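Local coordinates for periplasmic binding protein (Sulfurospirillum deleyianum, PDB 4PAG) that probably serves as the periplasmic solute-binding component of an ABC importer and holds a histidine in its pocket in this crystal, at residues Arg4-Val9 against Ile14-His19; Leu117-Asp122 against Phe131-Arg136. One frame throughout, in Å; residues are numbered along the deposited sequence.

Contact 1 (Arg4-Val9 against Ile14-His19)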
ATOM      1  N   ARG A   4       7.453 -24.130  14.921  1.00 35.47           N
ATOM      2  CA  ARG A   4       8.380 -23.127  14.422  1.00 30.03           C
ATOM      3  C   ARG A   4       8.954 -23.458  13.045  1.00 30.32           C
ATOM      4  O   ARG A   4       9.974 -22.889  12.646  1.00 29.61           O
ATOM      5  CB  ARG A   4       9.508 -22.927  15.437  1.00 27.51           C
ATOM      6  CG  ARG A   4       9.024 -22.521  16.822  1.00 28.87           C
ATOM      7  CD  ARG A   4       8.121 -21.287  16.785  1.00 28.64           C
ATOM      8  NE  ARG A   4       8.836 -20.098  16.325  1.00 27.06           N
ATOM      9  CZ  ARG A   4       8.281 -19.016  15.770  1.00 25.84           C
ATOM     10  NH1 ARG A   4       9.064 -18.003  15.415  1.00 23.61           N
ATOM     11  NH2 ARG A   4       6.965 -18.931  15.551  1.00 20.79           N
ATOM     12  N   THR A   5       8.280 -24.347  12.312  1.00 28.55           N
ATOM     13  CA  THR A   5       8.714 -24.747  10.978  1.00 29.74           C
ATOM     14  C   THR A   5       7.932 -23.979   9.929  1.00 28.13           C
ATOM     15  O   THR A   5       6.703 -23.964   9.952  1.00 32.74           O
ATOM     16  CB  THR A   5       8.519 -26.251  10.737  1.00 30.95           C
ATOM     17  OG1 THR A   5       9.279 -26.981  11.700  1.00 33.95           O
ATOM     18  CG2 THR A   5       8.989 -26.646   9.338  1.00 34.91           C
ATOM     19  N   PHE A   6       8.655 -23.351   9.011  1.00 26.59           N
ATOM     20  CA  PHE A   6       8.048 -22.564   7.935  1.00 27.12           C
ATOM     21  C   PHE A   6       8.736 -22.883   6.621  1.00 26.39           C
ATOM     22  O   PHE A   6       9.913 -23.236   6.607  1.00 31.78           O
ATOM     23  CB  PHE A   6       8.185 -21.064   8.233  1.00 25.61           C
ATOM     24  CG  PHE A   6       7.465 -20.629   9.472  1.00 24.03           C
ATOM     25  CD1 PHE A   6       8.100 -20.666  10.709  1.00 24.29           C
ATOM     26  CD2 PHE A   6       6.144 -20.212   9.410  1.00 26.32           C
ATOM     27  CE1 PHE A   6       7.431 -20.277  11.858  1.00 24.63           C
ATOM     28  CE2 PHE A   6       5.468 -19.827  10.558  1.00 26.13           C
ATOM     29  CZ  PHE A   6       6.111 -19.862  11.783  1.00 25.11           C
ATOM     30  N   LEU A   7       8.009 -22.758   5.516  1.00 28.08           N
ATOM     31  CA  LEU A   7       8.612 -22.912   4.194  1.00 30.41           C
ATOM     32  C   LEU A   7       9.249 -21.586   3.800  1.00 27.39           C
ATOM     33  O   LEU A   7       8.584 -20.568   3.802  1.00 28.80           O
ATOM     34  CB  LEU A   7       7.573 -23.335   3.157  1.00 32.90           C
ATOM     35  CG  LEU A   7       6.894 -24.689   3.396  1.00 37.70           C
ATOM     36  CD1 LEU A   7       5.853 -24.957   2.317  1.00 40.68           C
ATOM     37  CD2 LEU A   7       7.909 -25.821   3.454  1.00 39.39           C
ATOM     38  N   ASP A   8      10.537 -21.616   3.470  1.00 18.93           N
ATOM     39  CA  ASP A   8      11.303 -20.411   3.168  1.00 24.74           C
ATOM     40  C   ASP A   8      11.132 -19.979   1.706  1.00 26.58           C
ATOM     41  O   ASP A   8      10.264 -20.495   1.002  1.00 27.85           O
ATOM     42  CB  ASP A   8      12.781 -20.613   3.554  1.00 26.76           C
ATOM     43  CG  ASP A   8      13.595 -21.367   2.503  1.00 27.73           C
ATOM     44  OD1 ASP A   8      13.036 -21.944   1.543  1.00 29.67           O
ATOM     45  OD2 ASP A   8      14.829 -21.371   2.655  1.00 32.24           O
ATOM     46  N   VAL A   9      11.948 -19.025   1.261  1.00 27.11           N
ATOM     47  CA  VAL A   9      11.824 -18.465  -0.097  1.00 27.68           C
ATOM     48  C   VAL A   9      12.094 -19.474  -1.213  1.00 29.90           C
ATOM     49  O   VAL A   9      11.638 -19.284  -2.342  1.00 34.41           O
ATOM     50  CB  VAL A   9      12.734 -17.231  -0.304  1.00 27.75           C
ATOM     51  CG1 VAL A   9      12.236 -16.069   0.544  1.00 25.32           C
ATOM     52  CG2 VAL A   9      14.195 -17.548   0.010  1.00 29.52           C
ATOM     53  N   ILE A  14      12.246 -24.602   7.025  1.00 31.10           N
ATOM     54  CA  ILE A  14      13.279 -24.128   7.949  1.00 32.00           C
ATOM     55  C   ILE A  14      12.672 -23.948   9.333  1.00 29.71           C
ATOM     56  O   ILE A  14      11.474 -23.708   9.459  1.00 29.20           O
ATOM     57  CB  ILE A  14      13.925 -22.802   7.484  1.00 35.35           C
ATOM     58  CG1 ILE A  14      12.878 -21.686   7.337  1.00 35.40           C
ATOM     59  CG2 ILE A  14      14.656 -23.012   6.165  1.00 38.97           C
ATOM     60  CD1 ILE A  14      13.468 -20.294   7.349  1.00 37.45           C
ATOM     61  N   VAL A  15      13.502 -24.068  10.364  1.00 30.71           N
ATOM     62  CA  VAL A  15      13.047 -23.915  11.740  1.00 33.35           C
ATOM     63  C   VAL A  15      13.541 -22.589  12.296  1.00 30.38           C
ATOM     64  O   VAL A  15      14.745 -22.364  12.386  1.00 35.13           O
ATOM     65  CB  VAL A  15      13.558 -25.065  12.633  1.00 33.79           C
ATOM     66  CG1 VAL A  15      13.128 -24.855  14.080  1.00 36.75           C
ATOM     67  CG2 VAL A  15      13.044 -26.399  12.113  1.00 35.82           C
ATOM     68  N   LEU A  16      12.608 -21.713  12.662  1.00 28.28           N
ATOM     69  CA  LEU A  16      12.952 -20.443  13.281  1.00 29.86           C
ATOM     70  C   LEU A  16      13.097 -20.591  14.791  1.00 31.18           C
ATOM     71  O   LEU A  16      12.563 -21.534  15.379  1.00 30.99           O
ATOM     72  CB  LEU A  16      11.873 -19.395  12.995  1.00 28.79           C
ATOM     73  CG  LEU A  16      11.616 -19.062  11.530  1.00 29.37           C
ATOM     74  CD1 LEU A  16      10.551 -17.976  11.429  1.00 30.49           C
ATOM     75  CD2 LEU A  16      12.898 -18.619  10.846  1.00 30.25           C
ATOM     76  N   PRO A  17      13.807 -19.644  15.429  1.00 28.59           N
ATOM     77  CA  PRO A  17      13.820 -19.554  16.887  1.00 31.86           C
ATOM     78  C   PRO A  17      12.423 -19.382  17.476  1.00 32.46           C
ATOM     79  O   PRO A  17      11.514 -18.849  16.811  1.00 28.01           O
ATOM     80  CB  PRO A  17      14.650 -18.296  17.157  1.00 34.94           C
ATOM     81  CG  PRO A  17      15.496 -18.126  15.950  1.00 34.46           C
ATOM     82  CD  PRO A  17      14.699 -18.653  14.803  1.00 29.69           C
ATOM     83  N   GLU A  18      12.269 -19.825  18.720  1.00 31.48           N
ATOM     84  CA  GLU A  18      11.009 -19.705  19.443  1.00 37.47           C
ATOM     85  C   GLU A  18      10.559 -18.248  19.485  1.00 41.30           C
ATOM     86  O   GLU A  18       9.398 -17.941  19.189  1.00 42.56           O
ATOM     87  CB  GLU A  18      11.166 -20.256  20.864  1.00 40.73           C
ATOM     88  CG  GLU A  18       9.873 -20.381  21.657  1.00 48.46           C
ATOM     89  CD  GLU A  18       8.863 -21.321  21.016  1.00 50.11           C
ATOM     90  OE1 GLU A  18       9.269 -22.311  20.370  1.00 51.16           O
ATOM     91  OE2 GLU A  18       7.652 -21.070  21.164  1.00 55.25           O
ATOM     92  N   HIS A  19      11.486 -17.353  19.831  1.00 35.96           N
ATOM     93  CA  HIS A  19      11.182 -15.926  19.921  1.00 42.08           C
ATOM     94  C   HIS A  19      11.985 -15.104  18.922  1.00 38.34           C
ATOM     95  O   HIS A  19      13.211 -15.096  18.947  1.00 50.85           O
ATOM     96  CB  HIS A  19      11.435 -15.428  21.339  1.00 49.12           C
ATOM     97  CG  HIS A  19      10.549 -16.071  22.358  1.00 59.90           C
ATOM     98  ND1 HIS A  19      11.013 -16.987  23.278  1.00 67.84           N
ATOM     99  CD2 HIS A  19       9.219 -15.954  22.580  1.00 63.75           C
ATOM    100  CE1 HIS A  19      10.008 -17.392  24.035  1.00 70.81           C
ATOM    101  NE2 HIS A  19       8.909 -16.782  23.632  1.00 68.80           N
TER
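Arg-4 leans across the mouth of a short antiparallel hairpin toward Leu-16, Pro-17 and Glu-18. Its CB lies 3.4 Å from Leu-16 O, and CG packs against the Glu-18 carboxylate, 3.6 Å from OE1, with CD still 3.9 Å from that oxygen. Bends at chi2 (-54°) and chi3 (-65°) then turn the chain so that the guanidinium meets Pro-17 O side-on. NE (3.0 Å) and NH1 (2.9 Å) both donate to Pro-17 O, which lies in the guanidinium plane; NH1 comes nearly head-on to the C=O, whereas NE sits above the carbonyl plane. Glu-18 O lies over one guanidinium face and Phe-6 CE1 over the opposite one, both toward the rim. At the far end, NH2 bonds to Arg-136 O, while NH1 also donates to Val-137 O, which further fixes the group's rotation.

Beyond Arg-4 the strands are zipped by backbone bonds, including Ile-14 N to Phe-6 O at 2.7 Å. Thr-5 and Val-15 form the non-hydrogen-bonded pair on one face. On the other, Phe-6 CD1 meets Leu-16 CD1 at 3.7 Å. That second face rests on the domain core: Phe-6 and Leu-16 touch Val-137 of helix 127-138, and Phe-6 and Ile-14 touch Leu-117 of strand 116-119.

Contact 2 (Leu117-Asp122 against Phe131-Arg136)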
ATOM      1  N   LEU A 117      11.486 -15.688   4.605  1.00 18.15           N
ATOM      2  CA  LEU A 117      10.160 -16.098   4.172  1.00 18.48           C
ATOM      3  C   LEU A 117       9.666 -15.063   3.199  1.00 19.51           C
ATOM      4  O   LEU A 117      10.148 -13.932   3.201  1.00 23.87           O
ATOM      5  CB  LEU A 117       9.204 -16.155   5.358  1.00 19.15           C
ATOM      6  CG  LEU A 117       9.737 -16.880   6.598  1.00 21.00           C
ATOM      7  CD1 LEU A 117       8.722 -16.835   7.727  1.00 23.00           C
ATOM      8  CD2 LEU A 117      10.106 -18.312   6.260  1.00 22.61           C
ATOM      9  N   LYS A 118       8.701 -15.436   2.372  1.00 19.58           N
ATOM     10  CA  LYS A 118       8.086 -14.480   1.472  1.00 20.96           C
ATOM     11  C   LYS A 118       6.573 -14.538   1.584  1.00 21.13           C
ATOM     12  O   LYS A 118       6.001 -15.600   1.845  1.00 23.01           O
ATOM     13  CB  LYS A 118       8.560 -14.701   0.032  1.00 23.75           C
ATOM     14  CG  LYS A 118       8.139 -15.997  -0.644  1.00 26.19           C
ATOM     15  CD  LYS A 118       8.814 -16.056  -2.008  1.00 30.44           C
ATOM     16  CE  LYS A 118       8.136 -17.007  -2.973  1.00 34.70           C
ATOM     17  NZ  LYS A 118       8.658 -18.386  -2.850  1.00 39.42           N
ATOM     18  N   VAL A 119       5.935 -13.387   1.394  1.00 19.86           N
ATOM     19  CA  VAL A 119       4.487 -13.288   1.502  1.00 19.50           C
ATOM     20  C   VAL A 119       3.903 -12.646   0.248  1.00 19.63           C
ATOM     21  O   VAL A 119       4.474 -11.706  -0.312  1.00 17.93           O
ATOM     22  CB  VAL A 119       4.057 -12.513   2.769  1.00 20.60           C
ATOM     23  CG1 VAL A 119       4.587 -13.214   4.016  1.00 21.31           C
ATOM     24  CG2 VAL A 119       4.536 -11.070   2.735  1.00 20.29           C
ATOM     25  N   ASN A 120       2.766 -13.177  -0.185  1.00 20.99           N
ATOM     26  CA  ASN A 120       2.115 -12.744  -1.406  1.00 21.95           C
ATOM     27  C   ASN A 120       0.999 -11.748  -1.094  1.00 20.31           C
ATOM     28  O   ASN A 120      -0.081 -12.135  -0.657  1.00 20.24           O
ATOM     29  CB  ASN A 120       1.570 -13.960  -2.157  1.00 24.29           C
ATOM     30  CG  ASN A 120       1.069 -13.610  -3.542  1.00 29.47           C
ATOM     31  OD1 ASN A 120       0.826 -12.448  -3.853  1.00 31.59           O
ATOM     32  ND2 ASN A 120       0.916 -14.616  -4.381  1.00 37.10           N
ATOM     33  N   ILE A 121       1.257 -10.474  -1.351  1.00 20.17           N
ATOM     34  CA  ILE A 121       0.325  -9.405  -0.969  1.00 23.60           C
ATOM     35  C   ILE A 121      -0.241  -8.625  -2.153  1.00 23.53           C
ATOM     36  O   ILE A 121      -0.880  -7.587  -1.968  1.00 24.53           O
ATOM     37  CB  ILE A 121       1.000  -8.408  -0.014  1.00 25.41           C
ATOM     38  CG1 ILE A 121       2.340  -7.938  -0.591  1.00 27.93           C
ATOM     39  CG2 ILE A 121       1.200  -9.056   1.341  1.00 27.55           C
ATOM     40  CD1 ILE A 121       2.840  -6.639  -0.009  1.00 31.86           C
ATOM     41  N   ASP A 122      -0.022  -9.111  -3.366  1.00 22.45           N
ATOM     42  CA  ASP A 122      -0.445  -8.362  -4.543  1.00 23.54           C
ATOM     43  C   ASP A 122      -1.969  -8.245  -4.628  1.00 24.57           C
ATOM     44  O   ASP A 122      -2.498  -7.165  -4.896  1.00 30.30           O
ATOM     45  CB  ASP A 122       0.154  -8.972  -5.802  1.00 24.29           C
ATOM     46  CG  ASP A 122       1.643  -8.640  -5.963  1.00 25.43           C
ATOM     47  OD1 ASP A 122       2.209  -7.837  -5.173  1.00 26.84           O
ATOM     48  OD2 ASP A 122       2.251  -9.183  -6.892  1.00 25.38           O
ATOM     49  N   PHE A 131      -1.489 -11.434   7.426  1.00 14.86           N
ATOM     50  CA  PHE A 131      -1.430 -10.981   8.813  1.00 15.28           C
ATOM     51  C   PHE A 131      -1.377 -12.156   9.802  1.00 15.73           C
ATOM     52  O   PHE A 131      -0.515 -12.187  10.684  1.00 15.51           O
ATOM     53  CB  PHE A 131      -2.608 -10.058   9.145  1.00 15.44           C
ATOM     54  CG  PHE A 131      -2.344  -8.613   8.849  1.00 16.48           C
ATOM     55  CD1 PHE A 131      -1.399  -7.914   9.581  1.00 17.71           C
ATOM     56  CD2 PHE A 131      -3.056  -7.942   7.860  1.00 18.33           C
ATOM     57  CE1 PHE A 131      -1.155  -6.573   9.331  1.00 19.02           C
ATOM     58  CE2 PHE A 131      -2.809  -6.605   7.598  1.00 19.69           C
ATOM     59  CZ  PHE A 131      -1.863  -5.917   8.337  1.00 19.62           C
ATOM     60  N   ARG A 132      -2.273 -13.125   9.650  1.00 16.23           N
ATOM     61  CA  ARG A 132      -2.265 -14.297  10.537  1.00 18.27           C
ATOM     62  C   ARG A 132      -0.926 -15.065  10.476  1.00 18.46           C
ATOM     63  O   ARG A 132      -0.383 -15.482  11.501  1.00 18.27           O
ATOM     64  CB  ARG A 132      -3.428 -15.229  10.201  1.00 20.80           C
ATOM     65  CG  ARG A 132      -4.782 -14.605  10.487  1.00 23.70           C
ATOM     66  CD  ARG A 132      -5.938 -15.577  10.335  1.00 27.60           C
ATOM     67  NE  ARG A 132      -7.190 -14.826  10.367  1.00 29.34           N
ATOM     68  CZ  ARG A 132      -7.956 -14.545   9.315  1.00 30.85           C
ATOM     69  NH1 ARG A 132      -7.655 -14.985   8.092  1.00 31.16           N
ATOM     70  NH2 ARG A 132      -9.058 -13.830   9.497  1.00 31.16           N
ATOM     71  N   TYR A 133      -0.411 -15.244   9.267  1.00 18.54           N
ATOM     72  CA  TYR A 133       0.870 -15.905   9.043  1.00 18.64           C
ATOM     73  C   TYR A 133       1.985 -15.173   9.776  1.00 18.49           C
ATOM     74  O   TYR A 133       2.751 -15.786  10.511  1.00 18.08           O
ATOM     75  CB  TYR A 133       1.158 -15.959   7.546  1.00 19.48           C
ATOM     76  CG  TYR A 133       2.466 -16.606   7.162  1.00 20.75           C
ATOM     77  CD1 TYR A 133       2.600 -17.987   7.155  1.00 24.77           C
ATOM     78  CD2 TYR A 133       3.568 -15.836   6.782  1.00 21.15           C
ATOM     79  CE1 TYR A 133       3.792 -18.586   6.788  1.00 20.45           C
ATOM     80  CE2 TYR A 133       4.769 -16.433   6.414  1.00 20.29           C
ATOM     81  CZ  TYR A 133       4.870 -17.806   6.415  1.00 22.44           C
ATOM     82  OH  TYR A 133       6.049 -18.423   6.049  1.00 29.44           O
ATOM     83  N   LEU A 134       2.063 -13.856   9.596  1.00 18.90           N
ATOM     84  CA  LEU A 134       3.091 -13.067  10.277  1.00 17.88           C
ATOM     85  C   LEU A 134       2.946 -13.095  11.802  1.00 16.45           C
ATOM     86  O   LEU A 134       3.947 -13.074  12.518  1.00 17.68           O
ATOM     87  CB  LEU A 134       3.120 -11.631   9.746  1.00 17.61           C
ATOM     88  CG  LEU A 134       3.661 -11.494   8.327  1.00 19.95           C
ATOM     89  CD1 LEU A 134       3.729 -10.031   7.928  1.00 21.86           C
ATOM     90  CD2 LEU A 134       5.032 -12.145   8.189  1.00 20.48           C
ATOM     91  N   GLY A 135       1.710 -13.168  12.292  1.00 16.17           N
ATOM     92  CA  GLY A 135       1.453 -13.377  13.718  1.00 16.48           C
ATOM     93  C   GLY A 135       2.074 -14.655  14.265  1.00 16.28           C
ATOM     94  O   GLY A 135       2.639 -14.646  15.361  1.00 18.50           O
ATOM     95  N   ARG A 136       1.976 -15.747  13.510  0.50 17.24           N
ATOM     96  CA  ARG A 136       2.590 -17.019  13.914  0.50 19.42           C
ATOM     97  C   ARG A 136       4.110 -16.891  13.909  0.50 18.24           C
ATOM     98  O   ARG A 136       4.768 -17.295  14.861  0.50 18.26           O
ATOM     99  CB  ARG A 136       2.153 -18.169  12.996  0.50 22.19           C
ATOM    100  CG  ARG A 136       0.684 -18.551  13.136  0.50 25.16           C
ATOM    101  CD  ARG A 136       0.237 -19.569  12.092  0.50 27.25           C
ATOM    102  NE  ARG A 136      -1.133 -19.299  11.660  0.50 29.55           N
ATOM    103  CZ  ARG A 136      -1.488 -19.000  10.416  0.50 28.29           C
ATOM    104  NH1 ARG A 136      -0.586 -18.962   9.450  0.50 23.61           N
ATOM    105  NH2 ARG A 136      -2.759 -18.764  10.135  0.50 33.29           N
TER
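The phenolic oxygen of Tyr-133 rests against the side chain of Leu-117: OH lies 3.5 Å from Leu-117 CD1 and 3.9 Å from Leu-117 CB. The same methyl lies 4.2 Å from Tyr-133 CZ. With CG anti to the backbone N (chi1 179°), Tyr-133 sends its ring off the helix toward the strand and back along it, past Val-119 to Leu-117. Val-119 CG1 fills the next position, 3.9 Å from Tyr-133 CD2 and nearly as close to CE2. Both aliphatic chains meet the ring at a slant. The same Val-119 methyl also meets CD2 of Leu-134, the next residue of the helix, at a looser 4.3 Å.

Strand 117-119 and helix 131-136 run nearly antiparallel here, at 159°, with their axes 10.4 Å apart. The helix thus returns over the edge strand of the parallel sheet, as in an alpha/beta fold, and Leu-134 bridges further to Ile-94 of the adjacent strand and Ile-37 of helix 28-37. Contact between the two segments is therefore made by van der Waals packing, Leu-117 and Val-119 against the Tyr-133 side chain and Val-119 also against Leu-134. Such chemistry implies hydrophobic cohesion between sheet and helix: the joint between these residues is apolar, and a directional bond comes from beside it, where Asn-120 O accepts from Asn-126 ND2 just ahead of helix 127-138.

In the fold
Contact 1 closes before contact 2 opens along the chain, yet their centres are about 13 Å apart and they touch directly. The N-terminal hairpin is attached to both elements of contact 2: to the helix by the Arg-4 NH2 to Arg-136 O bond (2.8 Å), and to the strand by Lys-118 NZ, which bonds to Val-9 O (3.2 Å). Between these polar links, Phe-6 CD2 packs 3.8 Å from Tyr-133 OH. Contact 1 is the more peripheral, its centre about 26 Å from that of the chain against about 15 Å for contact 2. Neither supplies a residue to the histidine pocket, which is lined by Asn-55, Pro-235, Tyr-321 and others.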